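Local coordinates for protein type II secretion chaperone CpaB (PDB 6O38) that binds the secreted metalloprotease CpaA and serves as its chaperone in type II secretion, at residues I70-K75 with T139-F144; V76-K81 with Q132-H137; T85-M90 with N96-I101; V102-V107 with V112-R117; Y150-K155 with G159-M164. All coordinates share one frame; numbering follows the deposited sequence.

How the interactions relate
Interactions 3, 4 and 5 are antiparallel hairpin pairings within one continuous, curled sheet, whereas interactions 1 and 2 are side-chain contacts, the first from strand 68-72 and the second from helix 74-78. Interactions 1 and 5 are buried: Tyr72 of interaction 1 packs on Ile154 of interaction 5, and Met141 and Thr139 bond through their backbones to strand 148-155. Interaction 2, partly buried, adjoins interaction 1 through Gln132. Interactions 3 and 4 share strand 95-106, the first partly buried and the second at the surface. Apolar contacts dominate interaction 1 and polar groups interaction 2; charged groups of interactions 4 and 5 form salt bridges with CpaA, while interaction 3 reaches it through a backbone N-H.

Interaction 1: residues I70-K75 with T139-F144; sequences IKYDPK and TIMQIF
Tyr72 sends its ring between Thr139 and Met141, two residues whose side chains project from the same face of strand 139-144. The ring reaches them because CG stands anti to the backbone N (chi1 170°), which turns the phenol toward strand 139-144. Met141, modelled as selenomethionine, answers with an extended chain: CG lies beside its own backbone N, and the remaining atoms run straight until CE arrives 3.4 Å from Tyr72 CE1. Met141 CE also lies 3.7 Å from Tyr72 CD1, so the methyl serves one flank of the ring and approaches it obliquely. The other flank belongs to Thr139, whose side chain runs roughly perpendicular to the tyrosine and sets Thr139 OG1 3.3 Å from Tyr72 CE2. Strands 68-72 and 138-145 are not neighbours in the antiparallel sheet; strands 158-163 and 148-155 come between them, and the contact spans the concave interior of the curled sheet. Ile154, Val44 and Phe45 pack around the same cluster. Both hydroxyls are satisfied by a residue of strand 127-133, since Tyr72 OH and Thr139 OG1 each hydrogen-bond to Gln132 OE1. Just past the ring the chain turns into a weakly bonded helix, with Asp73 at its N-cap: Asp73 OD1 accepts from Lys75 N at 3.1 Å, on the anti side of the carboxylate. Pro74 N sits 3.8 Å above one face of the Tyr72 ring, displaced toward its rim.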
# COMPACT_ATOMS: atom_id res chain seq x y z
N ILE G 70 -5.87 19.99 1.36
CA ILE G 70 -5.17 20.01 2.64
C ILE G 70 -4.25 21.22 2.71
O ILE G 70 -3.82 21.76 1.69
CB ILE G 70 -4.36 18.72 2.88
CG1 ILE G 70 -3.45 18.42 1.69
CG2 ILE G 70 -5.28 17.55 3.19
CD1 ILE G 70 -2.00 18.82 1.89
N LYS G 71 -3.96 21.64 3.94
CA LYS G 71 -2.97 22.66 4.21
C LYS G 71 -1.71 22.00 4.76
O LYS G 71 -1.79 21.02 5.50
CB LYS G 71 -3.50 23.70 5.20
CG LYS G 71 -2.55 24.87 5.44
CD LYS G 71 -3.25 26.04 6.11
CE LYS G 71 -2.31 27.23 6.24
NZ LYS G 71 -3.02 28.44 6.74
N TYR G 72 -0.55 22.54 4.39
CA TYR G 72 0.72 21.90 4.69
C TYR G 72 1.76 22.94 5.06
O TYR G 72 1.83 24.01 4.46
CB TYR G 72 1.20 21.08 3.49
CG TYR G 72 2.61 20.56 3.60
CD1 TYR G 72 2.97 19.65 4.58
CD2 TYR G 72 3.59 20.98 2.71
CE1 TYR G 72 4.26 19.17 4.68
CE2 TYR G 72 4.88 20.51 2.79
CZ TYR G 72 5.21 19.60 3.78
OH TYR G 72 6.50 19.14 3.86
N ASP G 73 2.56 22.61 6.07
CA ASP G 73 3.67 23.46 6.51
C ASP G 73 4.97 22.72 6.26
O ASP G 73 5.25 21.72 6.94
CB ASP G 73 3.53 23.82 7.99
CG ASP G 73 4.40 25.00 8.39
OD1 ASP G 73 5.53 25.13 7.86
OD2 ASP G 73 3.96 25.80 9.24
N PRO G 74 5.80 23.16 5.30
CA PRO G 74 7.04 22.42 5.01
C PRO G 74 8.08 22.50 6.11
O PRO G 74 9.03 21.70 6.10
CB PRO G 74 7.55 23.10 3.73
CG PRO G 74 6.98 24.48 3.79
CD PRO G 74 5.64 24.34 4.44
N LYS G 75 7.94 23.41 7.07
CA LYS G 75 8.91 23.53 8.15
C LYS G 75 8.76 22.45 9.21
O LYS G 75 9.70 22.21 9.97
CB LYS G 75 8.79 24.91 8.80
CG LYS G 75 9.01 26.06 7.83
CD LYS G 75 8.50 27.38 8.39
CE LYS G 75 8.66 28.50 7.37
NZ LYS G 75 8.02 29.76 7.82
N THR G 139 5.96 19.82 -2.64
CA THR G 139 6.16 18.59 -1.90
C THR G 139 5.26 17.50 -2.46
O THR G 139 4.08 17.74 -2.74
CB THR G 139 5.87 18.78 -0.40
OG1 THR G 139 6.71 19.81 0.12
CG2 THR G 139 6.11 17.50 0.37
N ILE G 140 5.82 16.31 -2.64
CA ILE G 140 5.09 15.13 -3.09
C ILE G 140 5.17 14.07 -2.01
O ILE G 140 6.25 13.80 -1.47
CB ILE G 140 5.64 14.60 -4.43
CG1 ILE G 140 5.17 15.48 -5.58
CG2 ILE G 140 5.21 13.16 -4.65
CD1 ILE G 140 5.61 14.99 -6.94
N MSE G 141 4.02 13.48 -1.67
CA MSE G 141 3.97 12.42 -0.67
C MSE G 141 3.42 11.12 -1.24
O MSE G 141 2.42 11.12 -1.96
CB MSE G 141 3.13 12.85 0.53
CG MSE G 141 3.63 14.08 1.23
SE MSE G 141 2.63 14.43 2.86
CE MSE G 141 3.31 16.21 3.22
N GLN G 142 4.07 10.01 -0.90
CA GLN G 142 3.61 8.68 -1.26
C GLN G 142 3.30 7.93 0.04
O GLN G 142 4.22 7.62 0.81
CB GLN G 142 4.65 7.93 -2.08
CG GLN G 142 5.04 8.61 -3.38
CD GLN G 142 6.08 7.83 -4.15
OE1 GLN G 142 6.38 6.68 -3.82
NE2 GLN G 142 6.64 8.45 -5.19
N ILE G 143 2.03 7.65 0.28
CA ILE G 143 1.58 6.96 1.48
C ILE G 143 1.08 5.59 1.05
O ILE G 143 0.04 5.48 0.39
CB ILE G 143 0.51 7.76 2.23
CG1 ILE G 143 1.00 9.18 2.50
CG2 ILE G 143 0.13 7.06 3.53
CD1 ILE G 143 -0.09 10.18 2.80
N PHE G 144 1.81 4.55 1.44
CA PHE G 144 1.50 3.18 1.03
C PHE G 144 1.08 2.38 2.26
O PHE G 144 1.92 2.06 3.12
CB PHE G 144 2.70 2.54 0.35
CG PHE G 144 3.15 3.26 -0.89
CD1 PHE G 144 2.24 3.59 -1.88
CD2 PHE G 144 4.48 3.61 -1.06
CE1 PHE G 144 2.65 4.26 -3.02
CE2 PHE G 144 4.89 4.27 -2.20
CZ PHE G 144 3.98 4.60 -3.18

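Interaction 2: residues V76-K81 with Q132-H137; sequences VIELKK and QSQKDH
The carboxylate of Glu78 and the amide of Gln132 meet with their planes turned 62° apart, one side chain arriving nearly perpendicular to the other. Glu78 OE2 comes to 2.7 Å from Gln132 NE2, yet the angle is too poor for a hydrogen bond, so the pair is close and polar without being properly bonded. On the oxygen side of the same amide, Ile77 CG2 lies 3.5 Å from Gln132 OE1, the isoleucine and glutamine passing alongside each other head to tail. The short helix that follows strand 68-72 is thus seated on the sheet through Ile77, with the polar Glu78-Gln132 pair beside it. Side chains alone bridge the gap, since the nearest backbone atoms of this type, Ile77 CA and Gln132 CA, are 9.4 Å apart. Glu78 reaches out through an extended chain that leaves CG beside its backbone N (chi1 -66°), while Gln132 has CG anti to its N (chi1 179°) and runs out equally straight to meet it. Gln132 is held chiefly from elsewhere: OE1 is taken by Tyr72 and Thr139, and NE2 makes a weak bond to Pro74 O. These partners probably fix the amide rotation. At the end of the helix, Lys80 N bonds back to Ile77 O at 3.0 Å. Helix 74-78 packs against the inner strands 111-118 and 127-133, with Ile77 and Gln132 both on Trp114.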
# COMPACT_ATOMS: atom_id res chain seq x y z
N VAL G 76 7.60 21.78 9.26
CA VAL G 76 7.39 20.73 10.25
C VAL G 76 8.25 19.51 9.94
O VAL G 76 8.89 18.94 10.83
CB VAL G 76 5.90 20.37 10.34
CG1 VAL G 76 5.70 19.10 11.16
CG2 VAL G 76 5.11 21.52 10.93
N ILE G 77 8.29 19.10 8.67
CA ILE G 77 9.08 17.92 8.30
C ILE G 77 10.57 18.23 8.34
O ILE G 77 11.38 17.36 8.67
CB ILE G 77 8.64 17.40 6.92
CG1 ILE G 77 9.42 16.14 6.55
CG2 ILE G 77 8.82 18.47 5.86
CD1 ILE G 77 9.23 14.99 7.52
N GLU G 78 10.96 19.47 8.02
CA GLU G 78 12.37 19.83 8.01
C GLU G 78 12.98 19.82 9.40
O GLU G 78 14.21 19.71 9.52
CB GLU G 78 12.55 21.21 7.37
CG GLU G 78 12.19 21.25 5.89
CD GLU G 78 12.11 22.66 5.35
OE1 GLU G 78 12.42 23.61 6.10
OE2 GLU G 78 11.74 22.82 4.17
N LEU G 79 12.17 19.93 10.45
CA LEU G 79 12.64 19.83 11.82
C LEU G 79 12.60 18.41 12.36
O LEU G 79 12.91 18.20 13.54
CB LEU G 79 11.82 20.75 12.73
CG LEU G 79 11.95 22.25 12.46
CD1 LEU G 79 11.03 23.04 13.37
CD2 LEU G 79 13.40 22.70 12.64
N LYS G 80 12.24 17.43 11.53
CA LYS G 80 12.19 16.04 11.94
C LYS G 80 13.51 15.34 11.61
O LYS G 80 14.05 15.51 10.51
CB LYS G 80 11.03 15.31 11.26
CG LYS G 80 9.66 15.86 11.58
CD LYS G 80 9.30 15.66 13.05
CE LYS G 80 7.90 16.17 13.34
NZ LYS G 80 7.52 15.95 14.77
N LYS G 81 14.01 14.56 12.56
CA LYS G 81 15.22 13.78 12.38
C LYS G 81 14.88 12.30 12.35
O LYS G 81 13.74 11.89 12.60
CB LYS G 81 16.23 14.10 13.50
CG LYS G 81 16.44 15.59 13.71
CD LYS G 81 17.76 15.90 14.40
CE LYS G 81 17.76 15.47 15.85
NZ LYS G 81 19.01 15.90 16.55
N GLN G 132 10.62 16.74 -1.09
CA GLN G 132 10.32 18.16 -0.97
C GLN G 132 11.40 18.99 -1.65
O GLN G 132 12.59 18.79 -1.40
CB GLN G 132 10.19 18.56 0.50
CG GLN G 132 9.90 20.03 0.74
CD GLN G 132 9.42 20.29 2.15
OE1 GLN G 132 8.41 19.75 2.59
NE2 GLN G 132 10.17 21.11 2.88
N SER G 133 10.98 19.92 -2.50
CA SER G 133 11.87 20.92 -3.07
C SER G 133 11.80 22.19 -2.24
O SER G 133 10.73 22.61 -1.81
CB SER G 133 11.49 21.22 -4.52
OG SER G 133 12.13 22.39 -4.99
N GLN G 134 12.97 22.80 -2.01
CA GLN G 134 13.02 24.03 -1.23
C GLN G 134 12.83 25.26 -2.12
O GLN G 134 12.10 26.18 -1.75
CB GLN G 134 14.34 24.13 -0.45
CG GLN G 134 14.43 25.39 0.39
CD GLN G 134 13.66 25.27 1.69
OE1 GLN G 134 13.30 24.17 2.11
NE2 GLN G 134 13.41 26.40 2.34
N LYS G 135 13.51 25.30 -3.27
CA LYS G 135 13.44 26.46 -4.15
C LYS G 135 11.99 26.74 -4.56
O LYS G 135 11.47 27.83 -4.34
CB LYS G 135 14.32 26.24 -5.38
CG LYS G 135 14.14 27.25 -6.50
CD LYS G 135 15.03 26.90 -7.70
CE LYS G 135 14.79 27.84 -8.87
NZ LYS G 135 15.23 29.23 -8.58
N ASP G 136 11.34 25.75 -5.15
CA ASP G 136 9.90 25.79 -5.35
C ASP G 136 9.24 25.09 -4.16
O ASP G 136 9.55 23.93 -3.87
CB ASP G 136 9.50 25.11 -6.66
CG ASP G 136 10.52 25.32 -7.75
OD1 ASP G 136 11.12 26.42 -7.81
OD2 ASP G 136 10.73 24.39 -8.55
N HIS G 137 8.33 25.79 -3.48
CA HIS G 137 7.69 25.23 -2.30
C HIS G 137 6.74 24.12 -2.71
O HIS G 137 5.51 24.28 -2.68
CB HIS G 137 6.96 26.32 -1.50
CG HIS G 137 7.88 27.37 -0.94
ND1 HIS G 137 8.57 28.25 -1.74
CD2 HIS G 137 8.22 27.67 0.33
CE1 HIS G 137 9.30 29.05 -0.98
NE2 HIS G 137 9.10 28.72 0.28

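Interaction 3: residues T85-M90 with N96-I101; sequences TVKFQM and NRTGKI
Lys87 and Thr98 come together through complementary torsions. Lys87 holds CG anti to the backbone N (chi1 -170°) and stays extended, whereas Thr98 places OG1 in the crowded position between N and carbonyl carbon (chi1 58°), which sets CG2 beside the backbone N, against the lysine. Thr98 CG2 consequently touches the aliphatic stem, 3.6 Å from Lys87 CG and 3.7 Å from Lys87 CE. The threonine hydroxyl goes instead to Asp119. Farther along this face Asn96 and Gln89 run next to one another in the same direction, with their amide planes 69° apart and Asn96 OD1 3.5 Å from Gln89 CG. These are non-hydrogen-bonded pairs of an antiparallel beta hairpin. Phe88 and Arg97 form the hydrogen-bonded pair between them: Phe88 N gives a 3.0 Å bond to Arg97 O, and Arg97 N a weak return bond to Phe88 O. Val86 and Gly99 make the next such pair, beyond Lys87 and Thr98, although the modelled lengths of its two bonds are implausibly short and therefore doubtful. On the opposite face Val86 CG2 meets Ile101 CD1 at 4.4 Å. Arg97 makes a salt bridge to Glu146, and Asn96 N bonds to Glu70 of the CpaA chain. On the face with Val86, Phe88 makes a T-shaped (edge-to-face) contact with Phe128 and packs on Ile143 of strand 138-145, while strand 95-106 continues beside strand 111-118.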
# COMPACT_ATOMS: atom_id res chain seq x y z
N THR G 85 8.57 10.82 15.35
CA THR G 85 7.25 10.30 15.04
C THR G 85 6.48 11.26 14.15
O THR G 85 6.51 12.48 14.35
CB THR G 85 6.46 10.03 16.33
OG1 THR G 85 7.18 9.10 17.15
CG2 THR G 85 5.09 9.46 16.03
N VAL G 86 5.79 10.70 13.15
CA VAL G 86 5.01 11.46 12.19
C VAL G 86 3.63 10.81 12.06
O VAL G 86 3.52 9.58 12.08
CB VAL G 86 5.73 11.53 10.82
CG1 VAL G 86 4.77 11.29 9.67
CG2 VAL G 86 6.43 12.87 10.66
N LYS G 87 2.60 11.64 11.96
CA LYS G 87 1.21 11.18 11.96
C LYS G 87 0.49 11.65 10.71
O LYS G 87 0.68 12.79 10.26
CB LYS G 87 0.48 11.69 13.21
CG LYS G 87 -0.89 11.07 13.44
CD LYS G 87 -1.42 11.47 14.81
CE LYS G 87 -2.38 10.44 15.36
NZ LYS G 87 -2.68 10.68 16.80
N PHE G 88 -0.35 10.78 10.16
CA PHE G 88 -1.17 11.09 9.00
C PHE G 88 -2.64 10.95 9.37
O PHE G 88 -3.04 9.98 10.02
CB PHE G 88 -0.85 10.16 7.81
CG PHE G 88 0.57 10.24 7.35
CD1 PHE G 88 0.97 11.18 6.42
CD2 PHE G 88 1.52 9.35 7.84
CE1 PHE G 88 2.28 11.24 5.99
CE2 PHE G 88 2.83 9.40 7.41
CZ PHE G 88 3.21 10.35 6.49
N GLN G 89 -3.46 11.92 8.94
CA GLN G 89 -4.89 11.90 9.19
C GLN G 89 -5.63 12.11 7.87
O GLN G 89 -5.58 13.21 7.29
CB GLN G 89 -5.30 12.95 10.21
CG GLN G 89 -5.04 12.54 11.65
CD GLN G 89 -5.71 13.44 12.66
OE1 GLN G 89 -6.15 14.55 12.33
NE2 GLN G 89 -5.81 12.98 13.90
N MSE G 90 -6.29 11.07 7.39
CA MSE G 90 -7.08 11.11 6.16
C MSE G 90 -8.42 10.42 6.41
O MSE G 90 -8.81 9.52 5.66
CB MSE G 90 -6.32 10.45 5.01
CG MSE G 90 -5.17 11.30 4.49
SE MSE G 90 -3.90 10.31 3.40
CE MSE G 90 -2.96 9.40 4.84
N ASN G 96 -5.77 6.74 9.74
CA ASN G 96 -5.44 7.49 10.95
C ASN G 96 -4.38 6.68 11.71
O ASN G 96 -4.71 5.78 12.48
CB ASN G 96 -6.67 7.74 11.80
CG ASN G 96 -6.37 8.55 13.05
OD1 ASN G 96 -5.48 9.40 13.05
ND2 ASN G 96 -7.11 8.28 14.12
N ARG G 97 -3.11 7.01 11.47
CA ARG G 97 -2.02 6.21 12.00
C ARG G 97 -0.77 7.08 12.11
O ARG G 97 -0.70 8.17 11.54
CB ARG G 97 -1.76 4.98 11.13
CG ARG G 97 -1.29 5.31 9.72
CD ARG G 97 -1.86 4.32 8.72
NE ARG G 97 -1.63 2.94 9.14
CZ ARG G 97 -2.25 1.89 8.61
NH1 ARG G 97 -3.14 2.06 7.64
NH2 ARG G 97 -1.98 0.67 9.05
N THR G 98 0.21 6.57 12.84
CA THR G 98 1.48 7.24 13.05
C THR G 98 2.61 6.45 12.40
O THR G 98 2.45 5.29 12.01
CB THR G 98 1.76 7.43 14.55
OG1 THR G 98 1.75 6.15 15.21
CG2 THR G 98 0.71 8.33 15.18
N GLY G 99 3.77 7.10 12.30
CA GLY G 99 4.94 6.48 11.72
C GLY G 99 6.19 7.17 12.20
O GLY G 99 6.14 8.22 12.84
N LYS G 100 7.34 6.57 11.88
CA LYS G 100 8.63 7.07 12.33
C LYS G 100 9.55 7.25 11.13
O LYS G 100 9.61 6.40 10.25
CB LYS G 100 9.27 6.12 13.35
CG LYS G 100 8.32 5.67 14.44
CD LYS G 100 9.00 5.60 15.79
CE LYS G 100 7.98 5.36 16.89
NZ LYS G 100 8.58 5.48 18.25
N ILE G 101 10.27 8.38 11.12
CA ILE G 101 11.25 8.63 10.07
C ILE G 101 12.40 7.64 10.20
O ILE G 101 12.98 7.47 11.28
CB ILE G 101 11.76 10.08 10.14
CG1 ILE G 101 10.60 11.07 10.05
CG2 ILE G 101 12.78 10.34 9.04
CD1 ILE G 101 9.89 11.05 8.71

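Interaction 4: residues V102-V107 with V112-R117; sequences VEIEPV and VRWTGR
Val102 and Glu103 both direct their backbone N-H groups at Thr115 O, a classic beta bulge that inserts an extra residue into strand 95-106. The bond from Val102 N to Thr115 O is 2.7 Å and lies in the carbonyl plane; that from Glu103 N is weak. Beyond the bulge the antiparallel register is regular, with Glu105 and Arg113 joined by two backbone bonds of 2.9 Å, from Glu105 N to Arg113 O and from Arg113 N to Glu105 O. On one face Ile104 lies over the five-membered ring of the Trp114 indole: Ile104 CG2 is 4.0 Å from its centroid in a CH-pi contact, and Ile104 CG1 is 3.5 Å from Trp114 CD1. The same Ile104 CG2 meets Val112 CG1 at 3.8 Å. On the other face the Arg113 chain bends at chi3 (-27°), and Arg113 NH2 lies 3.3 Å from Val107 CG2. Arg113 NH1 forms a salt bridge with Glu400 of the CpaA chain. The hairpin has an apolar face, partly open to solvent at Pro106, and a polar, charged face. There the Arg113 salt bridge probably favours docking of the protease, whereas Glu103 has a mixed setting, with both Lys309 and Asp289 of CpaA nearby.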
# COMPACT_ATOMS: atom_id res chain seq x y z
N VAL G 102 12.73 6.97 9.10
CA VAL G 102 13.81 5.99 9.10
C VAL G 102 14.97 6.40 8.21
O VAL G 102 16.06 5.82 8.34
CB VAL G 102 13.30 4.59 8.70
CG1 VAL G 102 12.13 4.17 9.57
CG2 VAL G 102 12.92 4.57 7.22
N GLU G 103 14.80 7.37 7.31
CA GLU G 103 15.83 7.66 6.32
C GLU G 103 15.61 9.06 5.77
O GLU G 103 14.51 9.39 5.32
CB GLU G 103 15.80 6.63 5.20
CG GLU G 103 17.13 6.42 4.49
CD GLU G 103 17.11 5.18 3.61
OE1 GLU G 103 16.03 4.83 3.09
OE2 GLU G 103 18.18 4.55 3.45
N ILE G 104 16.66 9.88 5.81
CA ILE G 104 16.65 11.22 5.23
C ILE G 104 17.77 11.29 4.20
O ILE G 104 18.94 11.07 4.53
CB ILE G 104 16.83 12.31 6.30
CG1 ILE G 104 15.82 12.12 7.44
CG2 ILE G 104 16.68 13.69 5.68
CD1 ILE G 104 15.92 13.17 8.52
N GLU G 105 17.40 11.58 2.95
CA GLU G 105 18.34 11.46 1.84
C GLU G 105 18.28 12.71 0.95
O GLU G 105 17.20 13.00 0.39
CB GLU G 105 18.06 10.20 1.02
CG GLU G 105 18.82 10.14 -0.29
CD GLU G 105 20.33 10.16 -0.11
OE1 GLU G 105 20.82 9.76 0.97
OE2 GLU G 105 21.04 10.58 -1.05
N PRO G 106 19.37 13.45 0.81
CA PRO G 106 19.42 14.54 -0.18
C PRO G 106 19.46 13.96 -1.59
O PRO G 106 20.39 13.25 -1.96
CB PRO G 106 20.71 15.28 0.16
CG PRO G 106 21.56 14.26 0.85
CD PRO G 106 20.60 13.39 1.62
N VAL G 107 18.44 14.29 -2.39
CA VAL G 107 18.38 13.79 -3.76
C VAL G 107 19.18 14.69 -4.71
O VAL G 107 19.68 14.22 -5.74
CB VAL G 107 16.90 13.67 -4.19
CG1 VAL G 107 16.76 13.24 -5.64
CG2 VAL G 107 16.15 12.70 -3.27
N VAL G 112 15.06 17.05 -0.96
CA VAL G 112 15.37 16.09 0.09
C VAL G 112 14.18 15.15 0.23
O VAL G 112 13.03 15.58 0.15
CB VAL G 112 15.68 16.80 1.43
CG1 VAL G 112 15.91 15.78 2.54
CG2 VAL G 112 16.87 17.73 1.28
N ARG G 113 14.47 13.86 0.43
CA ARG G 113 13.43 12.85 0.57
C ARG G 113 13.48 12.26 1.97
O ARG G 113 14.54 11.82 2.43
CB ARG G 113 13.60 11.73 -0.46
CG ARG G 113 12.45 10.74 -0.48
CD ARG G 113 12.75 9.51 -1.33
NE ARG G 113 13.70 9.79 -2.41
CZ ARG G 113 13.35 10.06 -3.66
NH1 ARG G 113 12.07 10.10 -4.00
NH2 ARG G 113 14.28 10.29 -4.58
N TRP G 114 12.34 12.26 2.65
CA TRP G 114 12.18 11.57 3.92
C TRP G 114 11.44 10.25 3.69
O TRP G 114 10.45 10.21 2.96
CB TRP G 114 11.40 12.42 4.93
CG TRP G 114 12.15 13.60 5.45
CD1 TRP G 114 12.85 13.68 6.62
CD2 TRP G 114 12.26 14.89 4.83
NE1 TRP G 114 13.40 14.93 6.76
CE2 TRP G 114 13.05 15.69 5.67
CE3 TRP G 114 11.78 15.43 3.64
CZ2 TRP G 114 13.37 17.01 5.36
CZ3 TRP G 114 12.09 16.75 3.33
CH2 TRP G 114 12.88 17.52 4.19
N THR G 115 11.94 9.18 4.31
CA THR G 115 11.31 7.87 4.25
C THR G 115 11.02 7.37 5.65
O THR G 115 11.84 7.53 6.56
CB THR G 115 12.20 6.86 3.51
OG1 THR G 115 12.57 7.40 2.23
CG2 THR G 115 11.47 5.55 3.30
N GLY G 116 9.83 6.79 5.84
CA GLY G 116 9.44 6.27 7.13
C GLY G 116 8.56 5.04 7.00
O GLY G 116 8.04 4.73 5.92
N ARG G 117 8.41 4.34 8.12
CA ARG G 117 7.55 3.17 8.20
C ARG G 117 6.50 3.36 9.29
O ARG G 117 6.72 4.09 10.26
CB ARG G 117 8.36 1.89 8.48
CG ARG G 117 9.38 1.56 7.40
CD ARG G 117 9.75 0.09 7.44
NE ARG G 117 10.56 -0.30 6.29
CZ ARG G 117 10.06 -0.77 5.15
NH1 ARG G 117 8.75 -0.92 5.02
NH2 ARG G 117 10.86 -1.10 4.15

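Interaction 5: residues Y150-K155 with G159-M164; sequences YSAEIK and GLVQTM
Leu160 N donates to Glu153 O at 3.0 Å, the shortest hydrogen bond across this hairpin, although the donor stands 39° out of the carbonyl plane. The pair is completed by Glu153 N and Leu160 O. Two residues along, Ser151 N gives a straighter bond to Gln162 O at 3.2 Å, and Gln162 N returns one to Ser151 O. Strands 150-155 and 159-163 run nearly antiparallel, 172° between their directions, as the arms of a beta hairpin. Between the hydrogen-bonded pairs, apolar groups line one face. Val161 CG1 rests 3.8 Å from Ala152 CB. At the turn end Ile154 puts CG1 beside its own backbone N (chi1 -56°), where it lies 3.7 Å from the CA of Gly159, a residue with no side chain to stand in the way. At the other end Tyr150 and Thr163 extend abreast, and Thr163 CG2 approaches Tyr150 CE1 to 3.7 Å, obliquely to the ring. The selenomethionine Met164, bent at chi2, folds back until Met164 CE lies 3.9 Å from Tyr150 O. The Ala152 and Ile154 face is covered from inside by Met141, with Tyr72 also on Ile154 and Ile70 on Val161. The opposite face, with Ser151 and Gln162, is where CpaA packs, its Phe493 on Ser151 and its Ser492 on Gln162. There Glu153 OE2 is gripped by Tyr138 OH and by Arg397 of the CpaA chain, so its negative charge is probably well stabilised in the interface, in contrast to the apolar side that faces the sheet interior.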
# COMPACT_ATOMS: atom_id res chain seq x y z
N TYR G 150 -2.07 6.50 -1.35
CA TYR G 150 -2.49 7.89 -1.44
C TYR G 150 -1.32 8.77 -1.83
O TYR G 150 -0.21 8.63 -1.30
CB TYR G 150 -3.09 8.36 -0.11
CG TYR G 150 -4.17 7.43 0.40
CD1 TYR G 150 -5.48 7.56 -0.02
CD2 TYR G 150 -3.86 6.41 1.28
CE1 TYR G 150 -6.47 6.70 0.43
CE2 TYR G 150 -4.83 5.54 1.74
CZ TYR G 150 -6.13 5.70 1.32
OH TYR G 150 -7.11 4.84 1.77
N SER G 151 -1.57 9.68 -2.77
CA SER G 151 -0.58 10.64 -3.23
C SER G 151 -1.00 12.05 -2.84
O SER G 151 -2.18 12.39 -2.90
CB SER G 151 -0.40 10.55 -4.75
OG SER G 151 -1.62 10.82 -5.42
N ALA G 152 -0.02 12.87 -2.45
CA ALA G 152 -0.27 14.25 -2.07
C ALA G 152 0.67 15.15 -2.87
O ALA G 152 1.89 14.96 -2.84
CB ALA G 152 -0.06 14.46 -0.57
N GLU G 153 0.10 16.11 -3.59
CA GLU G 153 0.87 17.09 -4.35
C GLU G 153 0.58 18.47 -3.77
O GLU G 153 -0.55 18.95 -3.83
CB GLU G 153 0.50 17.04 -5.83
CG GLU G 153 1.28 18.01 -6.70
CD GLU G 153 1.04 17.78 -8.18
OE1 GLU G 153 0.17 16.95 -8.52
OE2 GLU G 153 1.74 18.41 -9.00
N ILE G 154 1.62 19.11 -3.22
CA ILE G 154 1.47 20.35 -2.47
C ILE G 154 2.31 21.44 -3.13
O ILE G 154 3.43 21.18 -3.58
CB ILE G 154 1.88 20.16 -1.00
CG1 ILE G 154 1.07 19.03 -0.36
CG2 ILE G 154 1.69 21.45 -0.21
CD1 ILE G 154 1.70 18.46 0.89
N LYS G 155 1.75 22.65 -3.19
CA LYS G 155 2.43 23.80 -3.77
C LYS G 155 2.07 25.04 -2.96
O LYS G 155 0.89 25.40 -2.88
CB LYS G 155 2.05 23.99 -5.24
CG LYS G 155 2.56 25.28 -5.86
CD LYS G 155 4.04 25.19 -6.20
CE LYS G 155 4.53 26.47 -6.85
NZ LYS G 155 6.01 26.47 -7.04
N GLY G 159 -2.31 21.81 -0.87
CA GLY G 159 -2.08 20.59 -1.60
C GLY G 159 -3.35 19.79 -1.79
O GLY G 159 -4.43 20.18 -1.33
N LEU G 160 -3.22 18.66 -2.48
CA LEU G 160 -4.34 17.80 -2.80
C LEU G 160 -3.94 16.35 -2.58
O LEU G 160 -2.93 15.89 -3.13
CB LEU G 160 -4.79 18.01 -4.25
CG LEU G 160 -6.04 17.24 -4.71
CD1 LEU G 160 -7.27 17.71 -3.97
CD2 LEU G 160 -6.22 17.38 -6.22
N VAL G 161 -4.73 15.63 -1.79
CA VAL G 161 -4.54 14.20 -1.56
C VAL G 161 -5.68 13.46 -2.24
O VAL G 161 -6.84 13.89 -2.19
CB VAL G 161 -4.48 13.85 -0.06
CG1 VAL G 161 -3.41 12.80 0.19
CG2 VAL G 161 -4.19 15.09 0.76
N GLN G 162 -5.34 12.34 -2.88
CA GLN G 162 -6.33 11.57 -3.62
C GLN G 162 -5.87 10.13 -3.70
O GLN G 162 -4.68 9.82 -3.56
CB GLN G 162 -6.52 12.14 -5.04
CG GLN G 162 -5.24 12.14 -5.87
CD GLN G 162 -5.42 12.78 -7.23
OE1 GLN G 162 -6.27 13.65 -7.41
NE2 GLN G 162 -4.62 12.34 -8.19
N THR G 163 -6.83 9.24 -3.92
CA THR G 163 -6.49 7.86 -4.24
C THR G 163 -5.90 7.80 -5.64
O THR G 163 -6.23 8.61 -6.51
CB THR G 163 -7.73 6.96 -4.15
OG1 THR G 163 -8.88 7.77 -3.87
CG2 THR G 163 -7.56 5.94 -3.04
N MSE G 164 -5.00 6.84 -5.85
CA MSE G 164 -4.22 6.79 -7.08
C MSE G 164 -5.07 6.49 -8.31
O MSE G 164 -4.61 6.64 -9.44
CB MSE G 164 -3.10 5.76 -6.94
CG MSE G 164 -2.17 6.05 -5.78
SE MSE G 164 -0.28 5.82 -6.22
CE MSE G 164 0.50 6.60 -4.61